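Local coordinates for probable uracil-DNA glycosylase (PDB 5X55), which is a probable member of the uracil-DNA glycosylase superfamily from mimivirus, with a parallel four-stranded sheet flanked by helices, at residues 113-118 against 159-164. Sequence-based numbering, arbitrary orientation.
Sequences SWIECF and EKRQRI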
ATOM      1  N   SER A 113       6.872   0.859 -19.378  1.00 24.72           N
ATOM      2  CA  SER A 113       7.723   1.471 -18.367  1.00 26.72           C
ATOM      3  C   SER A 113       7.544   2.986 -18.367  1.00 21.91           C
ATOM      4  O   SER A 113       6.854   3.562 -19.205  1.00 22.79           O
ATOM      5  CB  SER A 113       9.195   1.102 -18.595  1.00 31.64           C
ATOM      6  OG  SER A 113       9.726   1.756 -19.741  1.00 31.20           O
ATOM      7  N   TRP A 114       8.201   3.647 -17.414  1.00 23.45           N
ATOM      8  CA  TRP A 114       8.102   5.099 -17.315  1.00 25.85           C
ATOM      9  C   TRP A 114       8.588   5.790 -18.585  1.00 30.58           C
ATOM     10  O   TRP A 114       7.914   6.686 -19.109  1.00 28.12           O
ATOM     11  CB  TRP A 114       8.871   5.586 -16.095  1.00 24.35           C
ATOM     12  CG  TRP A 114       8.109   5.317 -14.842  1.00 25.09           C
ATOM     13  CD1 TRP A 114       7.981   4.111 -14.202  1.00 24.02           C
ATOM     14  CD2 TRP A 114       7.335   6.254 -14.092  1.00 27.43           C
ATOM     15  NE1 TRP A 114       7.177   4.246 -13.098  1.00 21.61           N
ATOM     16  CE2 TRP A 114       6.778   5.553 -12.996  1.00 24.56           C
ATOM     17  CE3 TRP A 114       7.064   7.622 -14.231  1.00 27.41           C
ATOM     18  CZ2 TRP A 114       5.960   6.173 -12.047  1.00 20.93           C
ATOM     19  CZ3 TRP A 114       6.255   8.240 -13.283  1.00 29.53           C
ATOM     20  CH2 TRP A 114       5.709   7.507 -12.203  1.00 26.49           C
ATOM     21  N   ILE A 115       9.758   5.389 -19.097  1.00 31.18           N
ATOM     22  CA  ILE A 115      10.291   6.054 -20.284  1.00 32.70           C
ATOM     23  C   ILE A 115       9.448   5.750 -21.529  1.00 34.60           C
ATOM     24  O   ILE A 115       9.490   6.511 -22.502  1.00 43.50           O
ATOM     25  CB  ILE A 115      11.783   5.690 -20.480  1.00 33.50           C
ATOM     26  CG1 ILE A 115      12.433   6.623 -21.503  1.00 37.80           C
ATOM     27  CG2 ILE A 115      11.963   4.237 -20.888  1.00 35.42           C
ATOM     28  CD1 ILE A 115      12.334   8.104 -21.129  1.00 34.36           C
ATOM     29  N   GLU A 116       8.645   4.685 -21.513  1.00 29.94           N
ATOM     30  CA  GLU A 116       7.727   4.447 -22.625  1.00 32.79           C
ATOM     31  C   GLU A 116       6.474   5.321 -22.534  1.00 34.62           C
ATOM     32  O   GLU A 116       6.039   5.871 -23.554  1.00 34.10           O
ATOM     33  CB  GLU A 116       7.365   2.961 -22.691  1.00 31.68           C
ATOM     34  CG  GLU A 116       8.610   2.076 -22.646  1.00 34.33           C
ATOM     35  CD  GLU A 116       8.329   0.591 -22.852  1.00 41.32           C
ATOM     36  OE1 GLU A 116       9.106  -0.073 -23.570  1.00 48.98           O
ATOM     37  OE2 GLU A 116       7.341   0.081 -22.293  1.00 41.00           O
ATOM     38  N   CYS A 117       5.889   5.476 -21.327  1.00 32.19           N
ATOM     39  CA  CYS A 117       4.717   6.343 -21.146  1.00 31.91           C
ATOM     40  C   CYS A 117       5.056   7.814 -21.305  1.00 30.38           C
ATOM     41  O   CYS A 117       4.179   8.611 -21.653  1.00 27.74           O
ATOM     42  CB  CYS A 117       4.089   6.172 -19.757  1.00 30.76           C
ATOM     43  SG  CYS A 117       3.455   4.550 -19.420  1.00 40.67           S
ATOM     44  N   PHE A 118       6.279   8.207 -20.983  1.00 26.82           N
ATOM     45  CA  PHE A 118       6.691   9.606 -21.044  1.00 31.03           C
ATOM     46  C   PHE A 118       8.015   9.683 -21.786  1.00 35.00           C
ATOM     47  O   PHE A 118       9.063   9.921 -21.179  1.00 32.19           O
ATOM     48  CB  PHE A 118       6.813  10.231 -19.654  1.00 30.63           C
ATOM     49  CG  PHE A 118       5.571  10.105 -18.807  1.00 32.17           C
ATOM     50  CD1 PHE A 118       4.455  10.887 -19.065  1.00 32.40           C
ATOM     51  CD2 PHE A 118       5.530   9.214 -17.738  1.00 27.91           C
ATOM     52  CE1 PHE A 118       3.318  10.782 -18.285  1.00 26.46           C
ATOM     53  CE2 PHE A 118       4.403   9.105 -16.949  1.00 28.15           C
ATOM     54  CZ  PHE A 118       3.289   9.892 -17.223  1.00 25.92           C
ATOM     55  N   GLU A 159      14.980  11.606 -16.647  1.00 39.24           N
ATOM     56  CA  GLU A 159      16.079  12.172 -17.433  1.00 41.82           C
ATOM     57  C   GLU A 159      17.386  11.421 -17.209  1.00 39.36           C
ATOM     58  O   GLU A 159      18.185  11.286 -18.142  1.00 43.38           O
ATOM     59  CB  GLU A 159      16.242  13.664 -17.137  1.00 42.54           C
ATOM     60  CG  GLU A 159      15.477  14.571 -18.106  1.00 43.65           C
ATOM     61  CD  GLU A 159      16.079  14.571 -19.509  1.00 58.00           C
ATOM     62  OE1 GLU A 159      15.630  13.775 -20.362  1.00 54.87           O
ATOM     63  OE2 GLU A 159      17.016  15.367 -19.754  1.00 65.86           O
ATOM     64  N   LYS A 160      17.613  10.908 -16.002  1.00 37.05           N
ATOM     65  CA  LYS A 160      18.777  10.073 -15.738  1.00 39.09           C
ATOM     66  C   LYS A 160      18.560   8.611 -16.095  1.00 38.57           C
ATOM     67  O   LYS A 160      19.419   7.785 -15.774  1.00 40.46           O
ATOM     68  CB  LYS A 160      19.186  10.179 -14.272  1.00 36.55           C
ATOM     69  CG  LYS A 160      19.334  11.602 -13.805  1.00 37.97           C
ATOM     70  CD  LYS A 160      19.726  11.667 -12.351  1.00 40.84           C
ATOM     71  CE  LYS A 160      20.301  13.039 -12.012  1.00 48.47           C
ATOM     72  NZ  LYS A 160      20.871  13.076 -10.630  1.00 49.39           N
ATOM     73  N   ARG A 161      17.428   8.274 -16.720  1.00 39.34           N
ATOM     74  CA  ARG A 161      17.136   6.912 -17.178  1.00 38.90           C
ATOM     75  C   ARG A 161      17.051   5.900 -16.033  1.00 31.64           C
ATOM     76  O   ARG A 161      17.369   4.721 -16.223  1.00 30.97           O
ATOM     77  CB  ARG A 161      18.163   6.446 -18.214  1.00 38.74           C
ATOM     78  CG  ARG A 161      18.250   7.320 -19.450  1.00 52.00           C
ATOM     79  CD  ARG A 161      16.999   7.225 -20.324  1.00 54.86           C
ATOM     80  NE  ARG A 161      16.651   8.472 -20.982  1.00 55.58           N
ATOM     81  CZ  ARG A 161      15.984   8.603 -22.126  1.00 60.66           C
ATOM     82  NH1 ARG A 161      15.557   7.520 -22.755  1.00 58.59           N
ATOM     83  NH2 ARG A 161      15.726   9.801 -22.618  1.00 57.29           N
ATOM     84  N   GLN A 162      16.599   6.317 -14.846  1.00 32.53           N
ATOM     85  CA  GLN A 162      16.390   5.375 -13.747  1.00 29.16           C
ATOM     86  C   GLN A 162      15.140   4.540 -13.986  1.00 25.95           C
ATOM     87  O   GLN A 162      14.114   5.058 -14.435  1.00 26.69           O
ATOM     88  CB  GLN A 162      16.259   6.122 -12.427  1.00 28.93           C
ATOM     89  CG  GLN A 162      17.503   6.901 -12.058  1.00 32.38           C
ATOM     90  CD  GLN A 162      17.338   7.673 -10.771  1.00 38.03           C
ATOM     91  OE1 GLN A 162      16.230   7.788 -10.238  1.00 31.19           O
ATOM     92  NE2 GLN A 162      18.448   8.207 -10.255  1.00 44.73           N
ATOM     93  N   ARG A 163      15.214   3.248 -13.646  1.00 27.17           N
ATOM     94  CA  ARG A 163      14.096   2.320 -13.860  1.00 27.97           C
ATOM     95  C   ARG A 163      13.157   2.367 -12.658  1.00 22.85           C
ATOM     96  O   ARG A 163      13.179   1.515 -11.766  1.00 25.10           O
ATOM     97  CB  ARG A 163      14.609   0.903 -14.103  1.00 28.24           C
ATOM     98  CG  ARG A 163      15.896   0.862 -14.877  1.00 31.90           C
ATOM     99  CD  ARG A 163      16.185  -0.452 -15.443  1.00 35.10           C
ATOM    100  NE  ARG A 163      15.610  -0.585 -16.761  1.00 52.40           N
ATOM    101  CZ  ARG A 163      14.984  -1.630 -17.258  1.00 56.46           C
ATOM    102  NH1 ARG A 163      14.856  -2.693 -16.536  1.00 54.43           N
ATOM    103  NH2 ARG A 163      14.497  -1.556 -18.477  1.00 52.80           N
ATOM    104  N   ILE A 164      12.304   3.385 -12.654  1.00 20.62           N
ATOM    105  CA  ILE A 164      11.320   3.540 -11.595  1.00 20.73           C
ATOM    106  C   ILE A 164      10.332   2.384 -11.628  1.00 21.64           C
ATOM    107  O   ILE A 164       9.894   1.955 -12.700  1.00 20.28           O
ATOM    108  CB  ILE A 164      10.610   4.886 -11.762  1.00 23.40           C
ATOM    109  CG1 ILE A 164      11.644   6.018 -11.690  1.00 24.91           C
ATOM    110  CG2 ILE A 164       9.478   5.010 -10.757  1.00 17.36           C
ATOM    111  CD1 ILE A 164      11.051   7.412 -11.841  1.00 26.26           C
TER
HETATM  112  O   HOH W   1      10.412   2.323 -15.577  1.00 30.22           O
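Ile164 O and the backbone N of Trp114 are joined through one water. The water donates to Ile164 O at 2.9 Å and accepts from Trp114 N at 3.2 Å. No direct hydrogen bond links the two segments. The carbonyl also lies close to the indole, with Ile164 O 3.3 Å from Trp114 CD1. Over one face of the Trp114 ring sits the Ile164 methyl CG2. Ile164 CG2 makes a CH-pi contact, 3.7 Å from the centroid of the Trp114 five-membered ring and 26° off the ring normal. With CG2 anti to the backbone N, that methyl is carried over the indole near NE1 and CE2, and Ile164 CB follows beside CD1. The indole N-H is used elsewhere: Trp114 NE1 donates to Pro166 O. Leu158 and Pro168 also touch the Trp114 side chain. The contact thus sets the short helix 114-117 against the chain that leaves helix 146-159 and enters strand 164-165. Helix 146-159 ends in a Schellman motif, with Arg161 as the C-prime residue at positive phi (63°). From there the Arg161 side chain turns along its length and brings its guanidinium across Ile115. Ile115 CD1 sits over one guanidinium face, away from its middle, and Ile115 CG1 is 3.5 Å from Arg161 NH1. Ser113 is the N-cap of helix 114-117; Ser113 N donates to Glu116 OE2 at 3.1 Å, from above the carboxylate plane.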